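Local structure of ofchtiv-allosamidin (6JMB) at residues W125-R130 with V173-V178; V165-E170 with I188-Y193. The protein probably hydrolyses the beta-1,4 glycosidic bonds of chitin as a family 18 insect chitinase, and here holds the inhibitor allosamidin. All coordinates share one frame; numbering follows the deposited sequence.

Contact 1: residues W125-R130 with V173-V178; sequences WEYPNR and VQSYDV. With AMI (allosamizoline), chain C.
Pro128 and Ser175 bring the two backbones closest, CA to CA 4.8 Å, where the type II turn from Tyr127 to Arg130 meets the last turn of helix 169-175. The turn follows strand 120-124 of the family 18 TIM barrel; just ahead of it the chain carries the DWE end of that family's DxxDxDxE motif, with a cis peptide between Glu126 and Tyr127. Two hydrogen bonds clamp the turn to the helix end. Ser175 OG donates to Pro128 O over 2.7 Å, lying in the carbonyl plane on a lone pair. Asn129 (chi1 -172°, CG opposite the backbone N) carries its amide across to the helix end, where ND2 donates, in its own plane, to Gln174 O at 2.9 Å. Gln174 and Arg130 cross at about a right angle and share water rather than a direct bond: one water links Gln174 OE1 to Arg130 NE, another joins OE1 to Asn129 O, while Gln174 NE2 turns back to Glu170 O of its own helix. The guanidinium lies over the Tyr127 ring, NH1 3.6 Å above its plane and offset toward the rim, with Glu126 CB beneath the opposite face. A water in the guanidinium plane ties NH1 to Ser175 OG. Toward the pocket, Glu126 OE2 comes within 3.0 Å of allosamizoline N2. Tyr176 reaches back to the strand end: its OH, hydrogen-bonded to Ser166 N, lies at the edge of the Tyr127 ring, 3.6 Å from CD1, and donates to a water that in turn donates to Trp125 O.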
ATOM      1  N   TRP A 125       4.006  10.779   0.756  1.00  9.50           N
ATOM      2  CA  TRP A 125       3.274  12.038   0.716  1.00  9.49           C
ATOM      3  C   TRP A 125       2.074  11.861  -0.208  1.00 10.25           C
ATOM      4  O   TRP A 125       2.242  11.579  -1.399  1.00 10.77           O
ATOM      5  CB  TRP A 125       4.226  13.114   0.193  1.00  9.86           C
ATOM      6  CG  TRP A 125       3.654  14.470  -0.165  1.00  9.69           C
ATOM      7  CD1 TRP A 125       2.360  14.913  -0.044  1.00  9.93           C
ATOM      8  CD2 TRP A 125       4.402  15.561  -0.705  1.00  9.71           C
ATOM      9  NE1 TRP A 125       2.266  16.220  -0.482  1.00 10.62           N
ATOM     10  CE2 TRP A 125       3.505  16.634  -0.899  1.00  9.23           C
ATOM     11  CE3 TRP A 125       5.747  15.732  -1.047  1.00  9.72           C
ATOM     12  CZ2 TRP A 125       3.916  17.866  -1.419  1.00 10.00           C
ATOM     13  CZ3 TRP A 125       6.157  16.955  -1.559  1.00 10.86           C
ATOM     14  CH2 TRP A 125       5.238  18.004  -1.750  1.00 10.54           C
ATOM     15  N   GLU A 126       0.867  12.026   0.331  1.00 10.41           N
ATOM     16  CA  GLU A 126      -0.363  11.811  -0.435  1.00  9.98           C
ATOM     17  C   GLU A 126      -1.135  13.128  -0.548  1.00 10.50           C
ATOM     18  O   GLU A 126      -1.977  13.433   0.300  1.00 11.25           O
ATOM     19  CB  GLU A 126      -1.197  10.680   0.202  1.00 11.19           C
ATOM     20  CG  GLU A 126      -0.386   9.384   0.324  1.00 10.68           C
ATOM     21  CD  GLU A 126      -1.212   8.127   0.502  1.00 11.30           C
ATOM     22  OE1 GLU A 126      -2.447   8.204   0.654  1.00 13.38           O
ATOM     23  OE2 GLU A 126      -0.607   7.033   0.470  1.00 12.53           O
ATOM     24  N   TYR A 127      -0.865  13.925  -1.592  1.00 10.51           N
ATOM     25  CA  TYR A 127       0.106  13.679  -2.657  1.00 10.19           C
ATOM     26  C   TYR A 127       0.589  15.048  -3.105  1.00 10.41           C
ATOM     27  O   TYR A 127      -0.118  16.043  -2.927  1.00 10.40           O
ATOM     28  CB  TYR A 127      -0.572  13.066  -3.883  1.00 11.07           C
ATOM     29  CG  TYR A 127      -1.252  11.754  -3.646  1.00 12.53           C
ATOM     30  CD1 TYR A 127      -0.546  10.563  -3.761  1.00 13.15           C
ATOM     31  CD2 TYR A 127      -2.600  11.695  -3.314  1.00 14.39           C
ATOM     32  CE1 TYR A 127      -1.154   9.351  -3.543  1.00 16.88           C
ATOM     33  CE2 TYR A 127      -3.216  10.474  -3.092  1.00 15.46           C
ATOM     34  CZ  TYR A 127      -2.481   9.317  -3.213  1.00 18.34           C
ATOM     35  OH  TYR A 127      -3.075   8.098  -3.009  1.00 36.75           O
ATOM     36  N   PRO A 128       1.758  15.112  -3.733  1.00  9.79           N
ATOM     37  CA  PRO A 128       2.182  16.377  -4.344  1.00 10.12           C
ATOM     38  C   PRO A 128       1.111  16.904  -5.286  1.00 10.64           C
ATOM     39  O   PRO A 128       0.534  16.155  -6.084  1.00 11.06           O
ATOM     40  CB  PRO A 128       3.458  15.991  -5.099  1.00 10.24           C
ATOM     41  CG  PRO A 128       3.987  14.801  -4.342  1.00  9.92           C
ATOM     42  CD  PRO A 128       2.763  14.048  -3.897  1.00 10.33           C
ATOM     43  N   ASN A 129       0.811  18.199  -5.154  1.00 10.74           N
ATOM     44  CA  ASN A 129      -0.098  18.889  -6.073  1.00 10.98           C
ATOM     45  C   ASN A 129      -1.518  18.323  -6.028  1.00 12.56           C
ATOM     46  O   ASN A 129      -2.277  18.429  -6.995  1.00 13.34           O
ATOM     47  CB  ASN A 129       0.467  18.913  -7.497  1.00 11.47           C
ATOM     48  CG  ASN A 129      -0.338  19.778  -8.445  1.00 13.00           C
ATOM     49  OD1 ASN A 129      -0.852  20.830  -8.067  1.00 13.91           O
ATOM     50  ND2 ASN A 129      -0.466  19.319  -9.688  1.00 12.36           N
ATOM     51  N   ARG A 130      -1.909  17.718  -4.908  1.00 11.44           N
ATOM     52  CA  ARG A 130      -3.266  17.216  -4.760  1.00 12.99           C
ATOM     53  C   ARG A 130      -3.763  17.473  -3.346  1.00 11.19           C
ATOM     54  O   ARG A 130      -3.003  17.855  -2.452  1.00 12.91           O
ATOM     55  CB  ARG A 130      -3.362  15.725  -5.099  1.00 12.41           C
ATOM     56  CG  ARG A 130      -2.993  15.412  -6.539  1.00 14.53           C
ATOM     57  CD  ARG A 130      -3.067  13.940  -6.848  1.00 15.86           C
ATOM     58  NE  ARG A 130      -4.416  13.424  -6.682  1.00 20.25           N
ATOM     59  CZ  ARG A 130      -4.706  12.130  -6.630  1.00 18.87           C
ATOM     60  NH1 ARG A 130      -3.742  11.229  -6.737  1.00 17.22           N
ATOM     61  NH2 ARG A 130      -5.962  11.737  -6.471  1.00 27.76           N
ATOM     62  N   VAL A 173       0.495  11.758 -13.207  1.00 10.86           N
ATOM     63  CA  VAL A 173       0.931  12.962 -13.909  1.00 11.83           C
ATOM     64  C   VAL A 173       0.646  14.226 -13.110  1.00 10.74           C
ATOM     65  O   VAL A 173       1.237  15.278 -13.388  1.00 13.16           O
ATOM     66  CB  VAL A 173       0.353  13.075 -15.332  1.00 12.34           C
ATOM     67  CG1 VAL A 173       0.743  11.861 -16.166  1.00 14.85           C
ATOM     68  CG2 VAL A 173      -1.156  13.276 -15.279  1.00 12.44           C
ATOM     69  N   GLN A 174      -0.261  14.164 -12.137  1.00 11.06           N
ATOM     70  CA  GLN A 174      -0.514  15.317 -11.289  1.00 10.92           C
ATOM     71  C   GLN A 174       0.582  15.547 -10.265  1.00 11.50           C
ATOM     72  O   GLN A 174       0.717  16.671  -9.774  1.00 11.99           O
ATOM     73  CB  GLN A 174      -1.836  15.151 -10.539  1.00 12.82           C
ATOM     74  CG  GLN A 174      -3.045  15.069 -11.443  1.00 13.99           C
ATOM     75  CD  GLN A 174      -4.322  14.860 -10.656  1.00 16.53           C
ATOM     76  OE1 GLN A 174      -4.686  15.682  -9.812  1.00 19.27           O
ATOM     77  NE2 GLN A 174      -4.999  13.747 -10.911  1.00 18.54           N
ATOM     78  N   SER A 175       1.374  14.522  -9.936  1.00 10.64           N
ATOM     79  CA  SER A 175       2.233  14.581  -8.762  1.00  9.93           C
ATOM     80  C   SER A 175       3.719  14.416  -9.036  1.00 10.60           C
ATOM     81  O   SER A 175       4.523  14.898  -8.232  1.00 10.93           O
ATOM     82  CB  SER A 175       1.840  13.494  -7.749  1.00 10.58           C
ATOM     83  OG  SER A 175       0.544  13.723  -7.214  1.00 11.67           O
ATOM     84  N   TYR A 176       4.120  13.720 -10.106  1.00 10.23           N
ATOM     85  CA  TYR A 176       5.483  13.215 -10.187  1.00  9.90           C
ATOM     86  C   TYR A 176       6.125  13.475 -11.534  1.00 10.42           C
ATOM     87  O   TYR A 176       5.487  13.357 -12.584  1.00 11.67           O
ATOM     88  CB  TYR A 176       5.541  11.698  -9.973  1.00 10.72           C
ATOM     89  CG  TYR A 176       4.731  11.199  -8.804  1.00 10.21           C
ATOM     90  CD1 TYR A 176       5.079  11.530  -7.494  1.00 10.22           C
ATOM     91  CD2 TYR A 176       3.624  10.397  -9.006  1.00  9.63           C
ATOM     92  CE1 TYR A 176       4.330  11.067  -6.418  1.00 10.90           C
ATOM     93  CE2 TYR A 176       2.869   9.928  -7.942  1.00  9.80           C
ATOM     94  CZ  TYR A 176       3.222  10.269  -6.656  1.00  9.78           C
ATOM     95  OH  TYR A 176       2.468   9.802  -5.608  1.00 11.04           O
ATOM     96  N   ASP A 177       7.412  13.775 -11.492  1.00 10.90           N
ATOM     97  CA  ASP A 177       8.281  13.598 -12.640  1.00 11.04           C
ATOM     98  C   ASP A 177       8.970  12.250 -12.457  1.00 11.08           C
ATOM     99  O   ASP A 177       9.843  12.107 -11.594  1.00 11.90           O
ATOM    100  CB  ASP A 177       9.298  14.725 -12.725  1.00 12.57           C
ATOM    101  CG  ASP A 177      10.254  14.524 -13.857  1.00 13.74           C
ATOM    102  OD1 ASP A 177       9.857  14.817 -14.999  1.00 13.90           O
ATOM    103  OD2 ASP A 177      11.367  14.025 -13.608  1.00 13.67           O
ATOM    104  N   VAL A 178       8.547  11.252 -13.242  1.00 12.64           N
ATOM    105  CA  VAL A 178       8.960   9.870 -12.971  1.00 11.46           C
ATOM    106  C   VAL A 178      10.467   9.663 -13.026  1.00 11.59           C
ATOM    107  O   VAL A 178      11.017   9.042 -12.100  1.00 12.44           O
ATOM    108  CB  VAL A 178       8.159   8.885 -13.848  1.00 11.29           C
ATOM    109  CG1 VAL A 178       8.672   7.460 -13.664  1.00 12.89           C
ATOM    110  CG2 VAL A 178       6.668   8.965 -13.525  1.00 12.69           C
TER
HETATM  111  C1  AMI C 501      -2.157   3.329   1.329  1.00 11.03           C
HETATM  112  C2  AMI C 501      -1.630   4.583   2.135  1.00 10.26           C
HETATM  113  C3  AMI C 501      -2.192   4.415   3.457  1.00 10.71           C
HETATM  114  C4  AMI C 501      -3.570   3.673   3.216  1.00 11.28           C
HETATM  115  C5  AMI C 501      -3.156   2.630   2.291  1.00 10.67           C
HETATM  116  C6  AMI C 501      -4.357   1.971   1.519  1.00 12.13           C
HETATM  117  C7  AMI C 501       0.050   3.265   1.558  1.00 10.95           C
HETATM  118  C8  AMI C 501       2.553   3.653   1.810  1.00 12.48           C
HETATM  119  C9  AMI C 501       1.694   1.478   0.763  1.00 11.28           C
HETATM  120  N2  AMI C 501      -0.326   4.501   2.107  1.00 10.75           N
HETATM  121  N7  AMI C 501       1.433   2.806   1.379  1.00 11.24           N
HETATM  122  O3  AMI C 501      -2.323   5.675   4.115  1.00 11.72           O
HETATM  123  O4  AMI C 501      -4.120   3.038   4.362  1.00 10.51           O
HETATM  124  O6  AMI C 501      -5.101   2.994   0.889  1.00 13.86           O
HETATM  125  O7  AMI C 501      -0.995   2.485   1.161  1.00 10.96           O
HETATM  126  O   HOH W   1       3.490   9.886  -3.129  1.00 12.85           O
HETATM  127  O   HOH W   2      -3.840  18.182  -9.373  1.00 21.57           O
HETATM  128  O   HOH W   3      -1.072  11.601  -7.544  1.00 11.97           O
HETATM  129  O   HOH W   4      -6.384  15.366  -7.718  1.00 28.25           O

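Contact 2: residues V165-E170 with I188-Y193; sequences VSAVEE and IGVMTY. With AMI (allosamizoline), chain C.
Val165 and Val190 pair as parallel neighbours where two barrel strands run out at the catalytic end of the family 18 TIM barrel. Two backbone bonds hold them: Val165 N to Gly189 O, 3.0 Å, and Met191 N to Val165 O, 2.9 Å. On the side away from the ligand, Val165 CG2 presses tightly on Ile188 CG2 at 3.5 Å, and Val190 CG1 sits against Ala167. Met191 points the other way. Its CB and CG pass alongside Val165 O, CB 3.3 Å from it; SD then lies 3.4 Å from allosamizoline C7, and the bend at chi3 (-77°) folds CE back over the Val165 carbonyl, 3.6 Å from its carbon. With an alanine here, SD and CE would be gone, which would probably open a gap beside the oxazoline ring and uncover the Val165 carbonyl. Farther along, Tyr193 OH makes a weak, 3.5 Å hydrogen bond to allosamizoline O7, which lies at the edge of the tyrosine ring, near its plane. A water that accepts weakly from Ala167 N and donates to Met191 O bridges the strand ends past the last direct bond. The chemistry is thus divided: backbone hydrogen bonds fix the strand ends, while a thioether and a phenol meet the ligand largely through van der Waals contact.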
ATOM      1  N   VAL A 165       3.825   5.642  -4.263  1.00  9.92           N
ATOM      2  CA  VAL A 165       3.265   6.579  -5.232  1.00  9.16           C
ATOM      3  C   VAL A 165       1.893   6.127  -5.708  1.00 10.06           C
ATOM      4  O   VAL A 165       1.571   4.935  -5.714  1.00  9.81           O
ATOM      5  CB  VAL A 165       4.192   6.774  -6.450  1.00  9.41           C
ATOM      6  CG1 VAL A 165       5.537   7.359  -6.018  1.00 11.61           C
ATOM      7  CG2 VAL A 165       4.379   5.454  -7.185  1.00 10.83           C
ATOM      8  N   SER A 166       1.090   7.099  -6.135  1.00  9.71           N
ATOM      9  CA  SER A 166      -0.170   6.786  -6.795  1.00  9.62           C
ATOM     10  C   SER A 166       0.088   6.068  -8.118  1.00 10.37           C
ATOM     11  O   SER A 166       1.147   6.211  -8.740  1.00 10.93           O
ATOM     12  CB  SER A 166      -0.981   8.058  -7.035  1.00 11.56           C
ATOM     13  OG  SER A 166      -0.247   8.969  -7.836  1.00 12.46           O
ATOM     14  N   ALA A 167      -0.893   5.273  -8.543  1.00 10.04           N
ATOM     15  CA  ALA A 167      -0.653   4.240  -9.545  1.00 10.89           C
ATOM     16  C   ALA A 167      -0.984   4.665 -10.972  1.00 10.33           C
ATOM     17  O   ALA A 167      -0.114   4.635 -11.847  1.00 11.27           O
ATOM     18  CB  ALA A 167      -1.413   2.963  -9.179  1.00 13.01           C
ATOM     19  N   VAL A 168      -2.231   5.026 -11.238  1.00 11.22           N
ATOM     20  CA  VAL A 168      -2.663   5.195 -12.622  1.00 11.42           C
ATOM     21  C   VAL A 168      -2.130   6.502 -13.188  1.00 11.73           C
ATOM     22  O   VAL A 168      -1.858   7.460 -12.460  1.00 11.15           O
ATOM     23  CB  VAL A 168      -4.196   5.094 -12.770  1.00 13.15           C
ATOM     24  CG1 VAL A 168      -4.709   3.749 -12.254  1.00 13.40           C
ATOM     25  CG2 VAL A 168      -4.898   6.252 -12.084  1.00 14.00           C
ATOM     26  N   GLU A 169      -2.005   6.532 -14.515  1.00 11.35           N
ATOM     27  CA  GLU A 169      -1.465   7.695 -15.209  1.00 11.39           C
ATOM     28  C   GLU A 169      -2.146   9.000 -14.799  1.00 12.14           C
ATOM     29  O   GLU A 169      -1.475  10.004 -14.540  1.00 12.10           O
ATOM     30  CB  GLU A 169      -1.548   7.486 -16.720  1.00 13.63           C
ATOM     31  CG  GLU A 169      -0.961   8.641 -17.494  1.00 14.40           C
ATOM     32  CD  GLU A 169      -0.871   8.348 -18.979  1.00 24.26           C
ATOM     33  OE1 GLU A 169      -1.243   7.227 -19.388  1.00 24.03           O
ATOM     34  OE2 GLU A 169      -0.425   9.239 -19.732  1.00 28.04           O
ATOM     35  N   GLU A 170      -3.477   9.027 -14.760  1.00 11.72           N
ATOM     36  CA  GLU A 170      -4.141  10.312 -14.517  1.00 12.11           C
ATOM     37  C   GLU A 170      -3.837  10.850 -13.130  1.00 13.82           C
ATOM     38  O   GLU A 170      -3.870  12.067 -12.904  1.00 14.29           O
ATOM     39  CB  GLU A 170      -5.646  10.204 -14.751  1.00 17.66           C
ATOM     40  CG  GLU A 170      -5.921   9.542 -16.030  1.00 30.02           C
ATOM     41  CD  GLU A 170      -6.130   8.066 -15.785  1.00 38.84           C
ATOM     42  OE1 GLU A 170      -5.257   7.468 -15.128  1.00 35.93           O
ATOM     43  OE2 GLU A 170      -7.011   7.499 -16.387  1.00 38.13           O
ATOM     44  N   ILE A 188      10.550   2.214  -6.135  1.00 10.96           N
ATOM     45  CA  ILE A 188       9.261   2.893  -6.102  1.00 10.88           C
ATOM     46  C   ILE A 188       8.187   1.850  -5.819  1.00 10.78           C
ATOM     47  O   ILE A 188       8.020   0.892  -6.587  1.00 11.63           O
ATOM     48  CB  ILE A 188       8.982   3.599  -7.436  1.00 10.71           C
ATOM     49  CG1 ILE A 188       9.985   4.725  -7.673  1.00 12.14           C
ATOM     50  CG2 ILE A 188       7.571   4.146  -7.459  1.00 12.17           C
ATOM     51  CD1 ILE A 188       9.793   5.431  -8.999  1.00 13.31           C
ATOM     52  N   GLY A 189       7.463   2.028  -4.718  1.00 10.20           N
ATOM     53  CA  GLY A 189       6.326   1.179  -4.426  1.00 10.46           C
ATOM     54  C   GLY A 189       5.074   1.760  -5.048  1.00 10.08           C
ATOM     55  O   GLY A 189       4.540   2.749  -4.545  1.00 10.57           O
ATOM     56  N   VAL A 190       4.610   1.186  -6.154  1.00  9.98           N
ATOM     57  CA  VAL A 190       3.441   1.721  -6.844  1.00  9.86           C
ATOM     58  C   VAL A 190       2.191   1.165  -6.174  1.00  8.87           C
ATOM     59  O   VAL A 190       2.033  -0.053  -6.040  1.00 10.61           O
ATOM     60  CB  VAL A 190       3.474   1.380  -8.340  1.00 10.68           C
ATOM     61  CG1 VAL A 190       2.325   2.059  -9.060  1.00 12.15           C
ATOM     62  CG2 VAL A 190       4.807   1.801  -8.953  1.00 13.72           C
ATOM     63  N   MET A 191       1.305   2.057  -5.738  1.00  9.41           N
ATOM     64  CA  MET A 191       0.130   1.657  -4.957  1.00 10.16           C
ATOM     65  C   MET A 191      -1.002   1.232  -5.896  1.00  9.66           C
ATOM     66  O   MET A 191      -2.009   1.923  -6.078  1.00 10.10           O
ATOM     67  CB  MET A 191      -0.294   2.774  -4.013  1.00 10.36           C
ATOM     68  CG  MET A 191       0.719   3.039  -2.913  1.00 10.66           C
ATOM     69  SD  MET A 191       0.124   4.201  -1.665  1.00 10.44           S
ATOM     70  CE  MET A 191       0.310   5.754  -2.539  1.00 13.21           C
ATOM     71  N   THR A 192      -0.817   0.046  -6.481  1.00  8.97           N
ATOM     72  CA  THR A 192      -1.740  -0.525  -7.466  1.00  9.03           C
ATOM     73  C   THR A 192      -2.952  -1.180  -6.791  1.00 10.08           C
ATOM     74  O   THR A 192      -3.198  -2.384  -6.881  1.00 11.66           O
ATOM     75  CB  THR A 192      -0.993  -1.467  -8.409  1.00  9.73           C
ATOM     76  OG1 THR A 192       0.036  -2.168  -7.690  1.00 11.68           O
ATOM     77  CG2 THR A 192      -0.350  -0.682  -9.552  1.00 10.88           C
ATOM     78  N   TYR A 193      -3.717  -0.338  -6.105  1.00  9.65           N
ATOM     79  CA  TYR A 193      -4.961  -0.707  -5.441  1.00 10.56           C
ATOM     80  C   TYR A 193      -5.706   0.594  -5.174  1.00 10.19           C
ATOM     81  O   TYR A 193      -5.270   1.666  -5.599  1.00 10.49           O
ATOM     82  CB  TYR A 193      -4.715  -1.545  -4.176  1.00  9.98           C
ATOM     83  CG  TYR A 193      -3.507  -1.118  -3.373  1.00 10.37           C
ATOM     84  CD1 TYR A 193      -3.511   0.066  -2.646  1.00 10.99           C
ATOM     85  CD2 TYR A 193      -2.358  -1.893  -3.350  1.00 10.64           C
ATOM     86  CE1 TYR A 193      -2.405   0.459  -1.907  1.00 11.65           C
ATOM     87  CE2 TYR A 193      -1.253  -1.512  -2.611  1.00 12.32           C
ATOM     88  CZ  TYR A 193      -1.284  -0.335  -1.906  1.00 12.55           C
ATOM     89  OH  TYR A 193      -0.181   0.052  -1.179  1.00 15.35           O
TER
HETATM   90  C1  AMI C 501      -2.157   3.329   1.329  1.00 11.03           C
HETATM   91  C2  AMI C 501      -1.630   4.583   2.135  1.00 10.26           C
HETATM   92  C3  AMI C 501      -2.192   4.415   3.457  1.00 10.71           C
HETATM   93  C4  AMI C 501      -3.570   3.673   3.216  1.00 11.28           C
HETATM   94  C5  AMI C 501      -3.156   2.630   2.291  1.00 10.67           C
HETATM   95  C6  AMI C 501      -4.357   1.971   1.519  1.00 12.13           C
HETATM   96  C7  AMI C 501       0.050   3.265   1.558  1.00 10.95           C
HETATM   97  C8  AMI C 501       2.553   3.653   1.810  1.00 12.48           C
HETATM   98  C9  AMI C 501       1.694   1.478   0.763  1.00 11.28           C
HETATM   99  N2  AMI C 501      -0.326   4.501   2.107  1.00 10.75           N
HETATM  100  N7  AMI C 501       1.433   2.806   1.379  1.00 11.24           N
HETATM  101  O3  AMI C 501      -2.323   5.675   4.115  1.00 11.72           O
HETATM  102  O4  AMI C 501      -4.120   3.038   4.362  1.00 10.51           O
HETATM  103  O6  AMI C 501      -5.101   2.994   0.889  1.00 13.86           O
HETATM  104  O7  AMI C 501      -0.995   2.485   1.161  1.00 10.96           O
HETATM  105  O   HOH W   5      -2.708   4.530  -6.189  1.00 15.82           O

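From the N terminus, the chain leaves strand 120-124 into 125-130, passes through helix 138-154 and strand 160-165, and enters 165-170, the first half of contact 2. Helix 169-175 then brings it to 173-178, which closes contact 1 across 42 intervening residues. After helix 178-184 the chain reaches 188-193 and closes contact 2 across 17. The segments alternate, so the two closures cross; helix 169-175 starts within one segment of contact 2 and ends within one of contact 1. Contact 1 ties the loop after strand 120-124 to that helix's end; contact 2 joins two adjacent barrel strands. They meet where Tyr127 CE1 packs on Ser166 CB and Glu126 OE2 on Met191 CE, and both border the allosamizoline.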